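Long-range contacts in extracellular ligand-binding receptor (Desulfitobacterium hafniense, PDB 4Q6B), which binds leucine in the cleft between its two lobes and probably delivers it, or related amino acids, to an ABC transporter for uptake: residues L22-A27 and T283-A288; A16-S21 and H81-I86; A229-D234 and G255-P260; G289-I294 and G319-V324. All blocks are in the same frame, centred on the assembly; numbering follows the deposited sequence. Where two conformers were deposited one is given.

Overall arrangement
Three of the contacts meet around the bound leucine. Interaction 2 lies at the C-terminal end of strand 10-17 of the five-stranded parallel sheet of one lobe and interaction 3 at the C-terminal ends of two inner strands of the mixed sheet of the other; their centres are about 17 Å apart and their nearest atoms about 6 Å, and both reach the ligand. Interaction 1 touches both. Its Asp24 OD2 lies 2.9 Å from Trp17 NE1 of interaction 2, a probable hydrogen bond, while Ala287 CB packs 3.4 Å from Phe258 CD1 of interaction 3. Interaction 4 continues along the same helix, 284-301, with its centre about 15 Å from that of interaction 1, away from the pocket.

Interaction 1. Residues L22-A27 and T283-A288. With LEU (leucine), chain B.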
loop_
_atom_site.group_PDB
_atom_site.type_symbol
_atom_site.label_atom_id
_atom_site.label_comp_id
_atom_site.label_asym_id
_atom_site.label_seq_id
_atom_site.Cartn_x
_atom_site.Cartn_y
_atom_site.Cartn_z
ATOM N N LEU A 22 -11.137 4.259 10.094
ATOM C CA LEU A 22 -10.919 2.983 9.396
ATOM C C LEU A 22 -10.953 1.769 10.307
ATOM O O LEU A 22 -10.236 1.721 11.326
ATOM C CB LEU A 22 -9.559 3.008 8.703
ATOM C CG LEU A 22 -9.406 4.072 7.636
ATOM C CD1 LEU A 22 -7.973 4.225 7.322
ATOM C CD2 LEU A 22 -10.193 3.738 6.394
ATOM N N ASP A 23 -11.732 0.764 9.891
ATOM C CA ASP A 23 -11.794 -0.527 10.568
ATOM C C ASP A 23 -10.846 -1.492 9.889
ATOM O O ASP A 23 -11.272 -2.564 9.459
ATOM C CB ASP A 23 -13.204 -1.137 10.449
ATOM C CG ASP A 23 -14.315 -0.150 10.761
ATOM O OD1 ASP A 23 -15.230 -0.007 9.906
ATOM O OD2 ASP A 23 -14.291 0.456 11.861
ATOM N N ASP A 24 -9.574 -1.139 9.799
ATOM C CA ASP A 24 -8.669 -1.916 8.939
ATOM C C ASP A 24 -7.651 -2.781 9.693
ATOM O O ASP A 24 -6.682 -3.292 9.084
ATOM C CB ASP A 24 -7.936 -0.926 8.039
ATOM C CG ASP A 24 -7.096 0.061 8.826
ATOM O OD1 ASP A 24 -7.120 0.044 10.105
ATOM O OD2 ASP A 24 -6.377 0.845 8.167
ATOM N N LEU A 25 -7.850 -2.897 11.011
ATOM C CA LEU A 25 -6.964 -3.681 11.889
ATOM C C LEU A 25 -5.519 -3.197 11.895
ATOM O O LEU A 25 -4.608 -3.952 12.247
ATOM C CB LEU A 25 -7.034 -5.192 11.553
ATOM C CG LEU A 25 -8.419 -5.793 11.722
ATOM C CD1 LEU A 25 -8.481 -7.270 11.251
ATOM C CD2 LEU A 25 -8.890 -5.662 13.189
ATOM N N PHE A 26 -5.298 -1.934 11.545
ATOM C CA PHE A 26 -3.936 -1.443 11.496
ATOM C C PHE A 26 -3.352 -1.356 12.912
ATOM O O PHE A 26 -2.227 -1.835 13.189
ATOM C CB PHE A 26 -3.911 -0.084 10.816
ATOM C CG PHE A 26 -2.557 0.482 10.693
ATOM C CD1 PHE A 26 -1.596 -0.133 9.898
ATOM C CD2 PHE A 26 -2.245 1.689 11.338
ATOM C CE1 PHE A 26 -0.348 0.428 9.783
ATOM C CE2 PHE A 26 -0.993 2.246 11.248
ATOM C CZ PHE A 26 -0.035 1.620 10.450
ATOM N N ALA A 27 -4.142 -0.802 13.834
ATOM C CA ALA A 27 -3.722 -0.695 15.233
ATOM C C ALA A 27 -3.411 -2.050 15.854
ATOM O O ALA A 27 -2.450 -2.162 16.626
ATOM C CB ALA A 27 -4.781 0.081 16.083
ATOM N N THR A 283 -5.547 -8.207 8.134
ATOM C CA THR A 283 -5.625 -7.527 6.839
ATOM C C THR A 283 -4.212 -7.241 6.298
ATOM O O THR A 283 -3.208 -7.376 7.017
ATOM C CB THR A 283 -6.304 -6.173 7.013
ATOM O OG1 THR A 283 -5.596 -5.410 8.016
ATOM C CG2 THR A 283 -7.748 -6.342 7.479
ATOM N N SER A 284 -4.133 -6.833 5.032
ATOM C CA SER A 284 -2.851 -6.401 4.456
ATOM C C SER A 284 -2.247 -5.211 5.238
ATOM O O SER A 284 -1.025 -5.088 5.355
ATOM C CB SER A 284 -3.064 -6.030 2.987
ATOM O OG SER A 284 -3.899 -4.883 2.883
ATOM N N TYR A 285 -3.096 -4.327 5.747
ATOM C CA TYR A 285 -2.582 -3.203 6.557
ATOM C C TYR A 285 -2.054 -3.610 7.936
ATOM O O TYR A 285 -1.026 -3.057 8.402
ATOM C CB TYR A 285 -3.674 -2.120 6.703
ATOM C CG TYR A 285 -4.122 -1.653 5.338
ATOM C CD1 TYR A 285 -3.280 -0.917 4.527
ATOM C CD2 TYR A 285 -5.346 -2.080 4.824
ATOM C CE1 TYR A 285 -3.690 -0.524 3.235
ATOM C CE2 TYR A 285 -5.755 -1.711 3.560
ATOM C CZ TYR A 285 -4.924 -0.935 2.768
ATOM O OH TYR A 285 -5.363 -0.587 1.500
ATOM N N ALA A 286 -2.722 -4.600 8.567
ATOM C CA ALA A 286 -2.197 -5.161 9.823
ATOM C C ALA A 286 -0.809 -5.730 9.555
ATOM O O ALA A 286 0.112 -5.558 10.371
ATOM C CB ALA A 286 -3.063 -6.279 10.317
ATOM N N ALA A 287 -0.678 -6.425 8.422
ATOM C CA ALA A 287 0.620 -7.035 8.056
ATOM C C ALA A 287 1.721 -6.003 7.755
ATOM O O ALA A 287 2.864 -6.151 8.200
ATOM C CB ALA A 287 0.428 -8.010 6.854
ATOM N N ALA A 288 1.385 -4.967 7.002
ATOM C CA ALA A 288 2.324 -3.872 6.703
ATOM C C ALA A 288 2.726 -3.107 7.974
ATOM O O ALA A 288 3.900 -2.766 8.164
ATOM C CB ALA A 288 1.702 -2.940 5.658
HETATM N N LEU B . -2.493 3.604 -1.627
HETATM C CA LEU B . -3.314 4.753 -1.229
HETATM C C LEU B . -2.524 6.045 -1.349
HETATM O O LEU B . -3.055 7.130 -1.147
HETATM C CB LEU B . -3.796 4.559 0.209
HETATM C CG LEU B . -4.753 3.365 0.113
HETATM C CD1 LEU B . -4.451 2.347 1.173
HETATM C CD2 LEU B . -6.225 3.752 0.121
HETATM O OXT LEU B . -1.335 5.990 -1.698
#
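Phe26 and Tyr285 meet edge to backbone: Tyr285 O lies in the plane of the Phe26 ring, 3.3 Å from CD1, while the ring of Phe26 also stacks with Trp17. One face of the Tyr285 ring has Ser284 OG above its rim, and Asp24 CB approaches that ring obliquely. At its far end, Tyr285 OH comes within 3.1 Å of CD1 of the bound leucine, making the tyrosine part of the ligand pocket. Beside these rings, Thr283 OG1 donates to Asp24 O at 2.6 Å, tilted 31° from the carbonyl plane. The same hydroxyl accepts from Ala286 N (3.0 Å, N-H...O angle 159°), capping helix 284-301. Its torsion, with OG1 between the backbone N and the carbonyl carbon (chi1 55°), lets it serve both partners. A valine here would probably leave Asp24 O without its donor and the Ala286 N-H without its cap. Apolar contact adds to this bond, with Leu25 CD1 4.0 Å from Thr283 CG2, and Ala286 CB packs against the Leu25 carbonyl, 3.4 Å from Leu25 O. In the loop itself Asp24 OD1 accepts from Phe26 N at 3.1 Å, forming an Asx turn, and OD2 is taken by Trp17. One hydroxyl thus ties the start of the tyrosine-bearing helix to the loop leading into helix 26-39, so two helix starts share a linked set of polar bonds.

Interaction 2. Residues A16-S21 and H81-I86. With LEU (leucine), chain B.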
loop_
_atom_site.group_PDB
_atom_site.type_symbol
_atom_site.label_atom_id
_atom_site.label_comp_id
_atom_site.label_asym_id
_atom_site.label_seq_id
_atom_site.Cartn_x
_atom_site.Cartn_y
_atom_site.Cartn_z
ATOM N N ALA A 16 1.129 7.906 12.583
ATOM C CA ALA A 16 0.107 8.841 12.089
ATOM C C ALA A 16 -0.789 8.060 11.122
ATOM O O ALA A 16 -0.290 7.511 10.111
ATOM C CB ALA A 16 0.786 10.001 11.367
ATOM N N TRP A 17 -2.104 7.988 11.415
ATOM C CA TRP A 17 -3.024 7.146 10.644
ATOM C C TRP A 17 -4.426 7.619 10.869
ATOM O O TRP A 17 -4.674 8.261 11.876
ATOM C CB TRP A 17 -2.938 5.677 11.151
ATOM C CG TRP A 17 -3.468 4.627 10.220
ATOM C CD1 TRP A 17 -4.615 3.926 10.364
ATOM C CD2 TRP A 17 -2.810 4.114 9.049
ATOM N NE1 TRP A 17 -4.749 2.992 9.317
ATOM C CE2 TRP A 17 -3.643 3.097 8.512
ATOM C CE3 TRP A 17 -1.579 4.407 8.420
ATOM C CZ2 TRP A 17 -3.287 2.361 7.358
ATOM C CZ3 TRP A 17 -1.228 3.684 7.281
ATOM C CH2 TRP A 17 -2.081 2.684 6.766
ATOM N N PRO A 18 -5.348 7.346 9.931
ATOM C CA PRO A 18 -6.725 7.745 10.208
ATOM C C PRO A 18 -7.390 6.660 11.068
ATOM O O PRO A 18 -8.301 5.946 10.614
ATOM C CB PRO A 18 -7.373 7.830 8.821
ATOM C CG PRO A 18 -6.228 7.777 7.845
ATOM C CD PRO A 18 -5.154 7.003 8.506
ATOM N N PHE A 19 -6.957 6.569 12.328
ATOM C CA PHE A 19 -7.343 5.469 13.206
ATOM C C PHE A 19 -8.849 5.352 13.400
ATOM O O PHE A 19 -9.431 4.246 13.295
ATOM C CB PHE A 19 -6.679 5.595 14.590
ATOM C CG PHE A 19 -5.204 5.281 14.596
ATOM C CD1 PHE A 19 -4.767 3.954 14.463
ATOM C CD2 PHE A 19 -4.261 6.294 14.756
ATOM C CE1 PHE A 19 -3.414 3.649 14.480
ATOM C CE2 PHE A 19 -2.905 6.003 14.774
ATOM C CZ PHE A 19 -2.468 4.673 14.623
ATOM N N ALA A 20 -9.499 6.466 13.697
ATOM C CA ALA A 20 -10.916 6.394 14.004
ATOM C C ALA A 20 -11.827 6.085 12.817
ATOM O O ALA A 20 -12.909 5.498 12.988
ATOM C CB ALA A 20 -11.378 7.710 14.719
ATOM N N SER A 21 -11.450 6.514 11.623
ATOM C CA SER A 21 -12.335 6.357 10.489
ATOM C C SER A 21 -12.178 5.017 9.764
ATOM O O SER A 21 -13.012 4.666 8.921
ATOM C CB SER A 21 -12.187 7.542 9.530
ATOM O OG SER A 21 -10.839 7.718 9.184
ATOM N N HIS A 81 2.380 8.262 6.416
ATOM C CA HIS A 81 0.938 8.344 6.696
ATOM C C HIS A 81 0.249 7.343 5.736
ATOM O O HIS A 81 0.935 6.552 5.055
ATOM C CB HIS A 81 0.426 9.780 6.467
ATOM C CG HIS A 81 1.013 10.787 7.419
ATOM N ND1 HIS A 81 0.219 11.629 8.181
ATOM C CD2 HIS A 81 2.296 11.078 7.757
ATOM C CE1 HIS A 81 0.983 12.389 8.941
ATOM N NE2 HIS A 81 2.249 12.079 8.704
ATOM N N ARG A 82 -1.078 7.354 5.663
ATOM C CA ARG A 82 -1.773 6.357 4.820
ATOM C C ARG A 82 -1.910 6.903 3.411
ATOM O O ARG A 82 -1.460 6.275 2.426
ATOM C CB ARG A 82 -3.176 6.093 5.356
ATOM C CG ARG A 82 -3.908 4.965 4.610
ATOM C CD ARG A 82 -5.293 4.725 5.256
ATOM N NE ARG A 82 -6.072 3.632 4.658
ATOM C CZ ARG A 82 -7.014 3.799 3.737
ATOM N NH1 ARG A 82 -7.670 2.743 3.266
ATOM N NH2 ARG A 82 -7.290 5.019 3.290
ATOM N N ASN A 83 -2.459 8.101 3.297
ATOM C CA ASN A 83 -2.794 8.624 1.971
ATOM C C ASN A 83 -1.572 9.286 1.368
ATOM O O ASN A 83 -0.900 10.074 2.052
ATOM C CB ASN A 83 -3.898 9.707 2.071
ATOM C CG ASN A 83 -5.176 9.166 2.684
ATOM O OD1 ASN A 83 -5.288 9.102 3.907
ATOM N ND2 ASN A 83 -6.122 8.731 1.843
ATOM N N SER A 84 -1.283 9.008 0.104
ATOM C CA SER A 84 -0.126 9.684 -0.512
ATOM C C SER A 84 -0.217 11.211 -0.537
ATOM O O SER A 84 0.809 11.893 -0.420
ATOM C CB SER A 84 0.103 9.159 -1.941
ATOM O OG SER A 84 0.491 7.798 -1.930
ATOM N N PHE A 85 -1.416 11.790 -0.672
ATOM C CA PHE A 85 -1.480 13.261 -0.696
ATOM C C PHE A 85 -1.133 13.917 0.636
ATOM O O PHE A 85 -0.891 15.140 0.693
ATOM C CB PHE A 85 -2.824 13.756 -1.218
ATOM C CG PHE A 85 -3.929 13.713 -0.178
ATOM C CD1 PHE A 85 -4.228 14.839 0.564
ATOM C CD2 PHE A 85 -4.664 12.555 0.030
ATOM C CE1 PHE A 85 -5.245 14.834 1.519
ATOM C CE2 PHE A 85 -5.694 12.539 1.011
ATOM C CZ PHE A 85 -5.960 13.682 1.741
ATOM N N ILE A 86 -1.115 13.118 1.697
ATOM C CA ILE A 86 -0.602 13.550 2.999
ATOM C C ILE A 86 0.845 13.145 3.194
ATOM O O ILE A 86 1.671 13.968 3.572
ATOM C CB ILE A 86 -1.520 13.004 4.116
ATOM C CG1 ILE A 86 -2.952 13.425 3.802
ATOM C CG2 ILE A 86 -1.029 13.460 5.542
ATOM C CD1 ILE A 86 -3.918 13.076 4.932
HETATM N N LEU B . -2.493 3.604 -1.627
HETATM C CA LEU B . -3.314 4.753 -1.229
HETATM C C LEU B . -2.524 6.045 -1.349
HETATM O O LEU B . -3.055 7.130 -1.147
HETATM C CB LEU B . -3.796 4.559 0.209
HETATM C CG LEU B . -4.753 3.365 0.113
HETATM C CD1 LEU B . -4.451 2.347 1.173
HETATM C CD2 LEU B . -6.225 3.752 0.121
HETATM O OXT LEU B . -1.335 5.990 -1.698
HETATM O O HOH W 1 -1.956 8.310 8.025
#
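Trp17 ends strand 10-17, an inner strand of the parallel sheet in this type I periplasmic binding protein fold, and Arg82 lies across one face of its indole. Arg82 CB sits 3.8 Å from the centroid of the six-membered ring and 16° off its normal, a CH-pi contact, and CG follows at 3.6 Å from Trp17 CH2. With CG anti to the backbone N (chi1 -174°) and the chain extended on to NE, the guanidinium travels past the indole, its plane nearly perpendicular to the ring (89°). Its edge then meets Trp17, and one face meets the bound leucine, with NH2 3.6 Å from the ligand CD2. Pro18 CD adds a further contact to Arg82 CB at 3.8 Å. Replacing Arg82 by alanine is likely to strip the indole face of the cover given by CG and CD and open a gap beside the ligand's isobutyl group. Further along, at the start of helix 84-97, Ser84 N donates to the ligand O (2.9 Å) and Ser84 OG to its OXT (2.6 Å), where the N-terminus of the helix would probably favour a carboxylate. Behind this layer Ala16 CB rests over the face of the His81 imidazole, whose ring is fixed through ND1 to Asp55 and NE2 to Tyr94. Between the segments a water accepts from Arg82 N at 2.7 Å and lies 2.8 Å from Ala16 O.

Interaction 3. Residues A229-D234 and G255-P260. With LEU (leucine), chain B; EDO (1,2-ethanediol), chain G.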
loop_
_atom_site.group_PDB
_atom_site.type_symbol
_atom_site.label_atom_id
_atom_site.label_comp_id
_atom_site.label_asym_id
_atom_site.label_seq_id
_atom_site.Cartn_x
_atom_site.Cartn_y
_atom_site.Cartn_z
ATOM N N ALA A 229 -7.949 -3.990 -10.764
ATOM C CA ALA A 229 -7.740 -2.744 -10.017
ATOM C C ALA A 229 -6.517 -2.859 -9.105
ATOM O O ALA A 229 -5.953 -3.949 -8.927
ATOM C CB ALA A 229 -8.986 -2.410 -9.205
ATOM N N GLY A 230 -6.133 -1.743 -8.486
ATOM C CA GLY A 230 -4.969 -1.728 -7.627
ATOM C C GLY A 230 -5.242 -1.759 -6.150
ATOM O O GLY A 230 -6.309 -2.195 -5.724
ATOM N N ASN A 231 -4.303 -1.296 -5.327
ATOM C CA ASN A 231 -4.346 -1.672 -3.920
ATOM C C ASN A 231 -5.457 -1.103 -3.025
ATOM O O ASN A 231 -5.696 -1.657 -1.928
ATOM C CB ASN A 231 -2.985 -1.411 -3.256
ATOM C CG ASN A 231 -2.969 -0.121 -2.473
ATOM O OD1 ASN A 231 -3.036 0.962 -3.046
ATOM N ND2 ASN A 231 -2.916 -0.228 -1.161
ATOM N N SER A 232 -6.109 -0.002 -3.422
ATOM C CA SER A 232 -7.168 0.532 -2.569
ATOM C C SER A 232 -8.377 -0.415 -2.526
ATOM O O SER A 232 -9.299 -0.249 -1.707
ATOM C CB SER A 232 -7.617 1.915 -3.069
ATOM O OG SER A 232 -7.992 1.823 -4.425
ATOM N N TRP A 233 -8.367 -1.396 -3.411
ATOM C CA TRP A 233 -9.483 -2.341 -3.539
ATOM C C TRP A 233 -9.317 -3.546 -2.601
ATOM O O TRP A 233 -10.241 -4.354 -2.460
ATOM C CB TRP A 233 -9.635 -2.781 -4.982
ATOM C CG TRP A 233 -10.090 -1.658 -5.889
ATOM C CD1 TRP A 233 -9.346 -0.598 -6.332
ATOM C CD2 TRP A 233 -11.372 -1.530 -6.497
ATOM N NE1 TRP A 233 -10.106 0.203 -7.160
ATOM C CE2 TRP A 233 -11.354 -0.352 -7.275
ATOM C CE3 TRP A 233 -12.549 -2.278 -6.428
ATOM C CZ2 TRP A 233 -12.472 0.077 -8.011
ATOM C CZ3 TRP A 233 -13.649 -1.842 -7.145
ATOM C CH2 TRP A 233 -13.596 -0.671 -7.925
ATOM N N ASP A 234 -8.158 -3.650 -1.944
ATOM C CA ASP A 234 -7.957 -4.662 -0.900
ATOM C C ASP A 234 -8.857 -4.337 0.300
ATOM O O ASP A 234 -9.570 -5.206 0.810
ATOM C CB ASP A 234 -6.481 -4.705 -0.487
ATOM C CG ASP A 234 -6.072 -6.046 0.131
ATOM O OD1 ASP A 234 -6.910 -6.693 0.807
ATOM O OD2 ASP A 234 -4.900 -6.442 -0.063
ATOM N N GLY A 255 -4.392 -5.916 -7.466
ATOM C CA GLY A 255 -2.967 -5.913 -7.259
ATOM C C GLY A 255 -2.708 -5.265 -5.915
ATOM O O GLY A 255 -3.045 -4.131 -5.689
ATOM N N SER A 256 -2.080 -6.015 -5.030
ATOM C CA SER A 256 -1.975 -5.628 -3.643
ATOM C C SER A 256 -0.734 -6.250 -3.067
ATOM O O SER A 256 0.210 -6.474 -3.779
ATOM C CB SER A 256 -3.206 -6.049 -2.855
ATOM O OG SER A 256 -3.209 -5.427 -1.597
ATOM N N PHE A 257 -0.736 -6.427 -1.758
ATOM C CA PHE A 257 0.364 -7.037 -1.036
ATOM C C PHE A 257 -0.154 -7.811 0.187
ATOM O O PHE A 257 -1.279 -7.637 0.607
ATOM C CB PHE A 257 1.379 -5.975 -0.624
ATOM C CG PHE A 257 0.779 -4.867 0.169
ATOM C CD1 PHE A 257 0.393 -3.702 -0.436
ATOM C CD2 PHE A 257 0.577 -5.010 1.524
ATOM C CE1 PHE A 257 -0.187 -2.687 0.295
ATOM C CE2 PHE A 257 0.001 -4.007 2.252
ATOM C CZ PHE A 257 -0.377 -2.844 1.641
ATOM N N PHE A 258 0.687 -8.698 0.703
ATOM C CA PHE A 258 0.386 -9.598 1.806
ATOM C C PHE A 258 -0.417 -10.815 1.363
ATOM O O PHE A 258 -1.546 -10.702 0.942
ATOM C CB PHE A 258 -0.271 -8.940 3.026
ATOM C CG PHE A 258 -0.498 -9.902 4.163
ATOM C CD1 PHE A 258 0.559 -10.608 4.699
ATOM C CD2 PHE A 258 -1.760 -10.126 4.664
ATOM C CE1 PHE A 258 0.367 -11.511 5.720
ATOM C CE2 PHE A 258 -1.960 -11.011 5.691
ATOM C CZ PHE A 258 -0.895 -11.706 6.218
ATOM N N ASN A 259 0.198 -11.977 1.476
ATOM C CA ASN A 259 -0.496 -13.241 1.194
ATOM C C ASN A 259 -0.524 -14.053 2.479
ATOM O O ASN A 259 0.517 -14.568 2.908
ATOM C CB ASN A 259 0.263 -13.994 0.122
ATOM C CG ASN A 259 -0.397 -15.320 -0.226
ATOM O OD1 ASN A 259 -1.363 -15.745 0.441
ATOM N ND2 ASN A 259 0.107 -15.974 -1.269
ATOM N N PRO A 260 -1.698 -14.185 3.113
ATOM C CA PRO A 260 -1.756 -14.919 4.378
ATOM C C PRO A 260 -1.627 -16.420 4.204
ATOM O O PRO A 260 -1.556 -17.136 5.206
ATOM C CB PRO A 260 -3.141 -14.573 4.927
ATOM C CG PRO A 260 -3.951 -14.205 3.710
ATOM C CD PRO A 260 -3.011 -13.644 2.696
HETATM N N LEU B . -2.493 3.604 -1.627
HETATM C CA LEU B . -3.314 4.753 -1.229
HETATM C C LEU B . -2.524 6.045 -1.349
HETATM O O LEU B . -3.055 7.130 -1.147
HETATM C CB LEU B . -3.796 4.559 0.209
HETATM C CG LEU B . -4.753 3.365 0.113
HETATM C CD1 LEU B . -4.451 2.347 1.173
HETATM C CD2 LEU B . -6.225 3.752 0.121
HETATM O OXT LEU B . -1.335 5.990 -1.698
HETATM C C1 EDO G . -5.437 2.881 -7.959
HETATM O O1 EDO G . -5.838 4.256 -7.809
HETATM C C2 EDO G . -5.077 2.265 -6.616
HETATM O O2 EDO G . -6.242 1.752 -6.036
#
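Two neighbouring parallel strands of the mixed sheet run side by side to the ligand cleft, where Ala229 and Gly255 still pair: Gly255 N donates to Ala229 O at 2.9 Å, in the carbonyl plane. Beyond them residues 231-233 turn into a 3-10 segment while strand 253-257 continues, and side chains take over the link. Ser256 OG donates to Asp234 OD2 at a very short 2.5 Å; OG stands anti to the backbone N (chi1 -168°), which turns it to the Asp234 carboxylate. That carboxylate also forms a salt bridge with Lys344, which probably offsets its charge. Toward the cleft, Asn231, modelled in two conformers, places OD1 3.0 Å from the ligand N in the one described, as hydrogen-bond acceptor, with its ND2 4.0 Å from Phe257 CE1. Ser232 N donates to a molecule of ethanediol, probably from the crystallisation liquor. Strand 341-347 flanks Ser256 through a backbone bond to Val342, and helix 284-301 packs Ser284 and Ala288 against Phe257.

Interaction 4. Residues G289-I294 and G319-V324; sequences GYDAVI and GPWEGV
This is a helix-on-hairpin contact: Asp291, Tyr290 and Ile294 of helix 284-301 face Trp321, Gly323 and Val324 of a small two-stranded antiparallel hairpin, away from the ligand pocket. The helix and strand segments run at 140° to one another, their axes 9.5 Å apart. At the centre, Asp291 OD1 accepts from Val324 N at 2.8 Å, using its syn lone pair, in a bond with an N-H...O angle of 164°. Gly323 gives the carboxylate room, for a CB there would come 2.5 Å from Asp291 OD2, a clash. Next to it, Ile294 CG2 lies in the plane of the Trp321 indole, 3.4 Å from CZ2 at its edge; Trp321 CG is anti to the backbone N (chi1 -178°), sending the ring out toward the helix. At Val324, CG1 meets Tyr290 CE1 at 3.7 Å, the two side chains crossing at about a right angle. Asp291 OD2 in turn is hydrogen-bonded to Met325 N and to His328 NE2. A buried acid is thus met by two successive backbone N-H groups of the turn and an imidazole, which would probably stabilise its negative charge and may favour a protonated His328.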
loop_
_atom_site.group_PDB
_atom_site.type_symbol
_atom_site.label_atom_id
_atom_site.label_comp_id
_atom_site.label_asym_id
_atom_site.label_seq_id
_atom_site.Cartn_x
_atom_site.Cartn_y
_atom_site.Cartn_z
ATOM N N GLY A 289 1.754 -2.842 8.848
ATOM C CA GLY A 289 2.057 -2.230 10.152
ATOM C C GLY A 289 2.976 -3.091 11.003
ATOM O O GLY A 289 3.922 -2.588 11.647
ATOM N N TYR A 290 2.704 -4.396 11.055
ATOM C CA TYR A 290 3.512 -5.322 11.815
ATOM C C TYR A 290 4.950 -5.317 11.269
ATOM O O TYR A 290 5.929 -5.145 12.042
ATOM C CB TYR A 290 2.854 -6.727 11.786
ATOM C CG TYR A 290 3.592 -7.769 12.612
ATOM C CD1 TYR A 290 4.677 -8.474 12.089
ATOM C CD2 TYR A 290 3.195 -8.051 13.907
ATOM C CE1 TYR A 290 5.335 -9.461 12.843
ATOM C CE2 TYR A 290 3.847 -8.996 14.679
ATOM C CZ TYR A 290 4.928 -9.703 14.146
ATOM O OH TYR A 290 5.562 -10.651 14.926
ATOM N N ASP A 291 5.106 -5.473 9.957
ATOM C CA ASP A 291 6.463 -5.490 9.414
ATOM C C ASP A 291 7.161 -4.136 9.642
ATOM O O ASP A 291 8.412 -4.126 9.873
ATOM C CB ASP A 291 6.489 -5.825 7.912
ATOM C CG ASP A 291 6.522 -7.334 7.643
ATOM O OD1 ASP A 291 6.586 -8.165 8.587
ATOM O OD2 ASP A 291 6.465 -7.691 6.448
ATOM N N ALA A 292 6.411 -3.039 9.666
ATOM C CA ALA A 292 7.086 -1.747 9.820
ATOM C C ALA A 292 7.681 -1.638 11.221
ATOM O O ALA A 292 8.753 -1.110 11.399
ATOM C CB ALA A 292 6.098 -0.583 9.601
ATOM N N VAL A 293 6.924 -2.059 12.227
ATOM C CA VAL A 293 7.391 -2.021 13.609
ATOM C C VAL A 293 8.580 -2.959 13.766
ATOM O O VAL A 293 9.595 -2.579 14.364
ATOM C CB VAL A 293 6.270 -2.408 14.621
ATOM C CG1 VAL A 293 6.859 -2.662 16.041
ATOM C CG2 VAL A 293 5.198 -1.343 14.683
ATOM N N ILE A 294 8.499 -4.156 13.183
ATOM C CA ILE A 294 9.577 -5.116 13.392
ATOM C C ILE A 294 10.857 -4.603 12.704
ATOM O O ILE A 294 11.977 -4.717 13.266
ATOM C CB ILE A 294 9.230 -6.525 12.886
ATOM C CG1 ILE A 294 8.024 -7.128 13.635
ATOM C CG2 ILE A 294 10.440 -7.469 13.082
ATOM C CD1 ILE A 294 8.175 -7.211 15.117
ATOM N N GLY A 319 19.663 -4.329 4.068
ATOM C CA GLY A 319 19.748 -5.103 2.833
ATOM C C GLY A 319 18.446 -5.874 2.782
ATOM O O GLY A 319 17.457 -5.433 3.362
ATOM N N PRO A 320 18.446 -7.046 2.129
ATOM C CA PRO A 320 17.218 -7.858 2.130
ATOM C C PRO A 320 16.847 -8.317 3.533
ATOM O O PRO A 320 17.694 -8.777 4.297
ATOM C CB PRO A 320 17.571 -9.048 1.251
ATOM C CG PRO A 320 18.993 -9.014 1.073
ATOM C CD PRO A 320 19.534 -7.662 1.368
ATOM N N TRP A 321 15.589 -8.142 3.874
ATOM C CA TRP A 321 15.107 -8.453 5.215
ATOM C C TRP A 321 13.745 -9.164 5.151
ATOM O O TRP A 321 12.799 -8.649 4.540
ATOM C CB TRP A 321 14.924 -7.143 5.950
ATOM C CG TRP A 321 14.477 -7.277 7.358
ATOM C CD1 TRP A 321 15.270 -7.458 8.448
ATOM C CD2 TRP A 321 13.131 -7.197 7.841
ATOM N NE1 TRP A 321 14.503 -7.514 9.581
ATOM C CE2 TRP A 321 13.185 -7.361 9.239
ATOM C CE3 TRP A 321 11.883 -7.041 7.226
ATOM C CZ2 TRP A 321 12.041 -7.345 10.039
ATOM C CZ3 TRP A 321 10.741 -7.032 8.024
ATOM C CH2 TRP A 321 10.835 -7.171 9.419
ATOM N N GLU A 322 13.652 -10.334 5.790
ATOM C CA GLU A 322 12.433 -11.134 5.686
ATOM C C GLU A 322 11.397 -10.754 6.705
ATOM O O GLU A 322 11.684 -10.725 7.917
ATOM C CB GLU A 322 12.808 -12.609 5.869
ATOM C CG GLU A 322 13.908 -13.037 4.946
ATOM C CD GLU A 322 13.430 -13.313 3.530
ATOM O OE1 GLU A 322 14.259 -13.766 2.704
ATOM O OE2 GLU A 322 12.228 -13.119 3.240
ATOM N N GLY A 323 10.177 -10.514 6.213
ATOM C CA GLY A 323 9.051 -10.094 7.038
ATOM C C GLY A 323 7.850 -10.989 6.752
ATOM O O GLY A 323 7.947 -11.927 5.970
ATOM N N VAL A 324 6.703 -10.652 7.342
ATOM C CA VAL A 324 5.509 -11.458 7.106
ATOM C C VAL A 324 4.955 -11.247 5.714
ATOM O O VAL A 324 4.251 -12.101 5.179
ATOM C CB VAL A 324 4.415 -11.165 8.162
ATOM C CG1 VAL A 324 5.022 -11.249 9.565
ATOM C CG2 VAL A 324 3.731 -9.807 7.917
#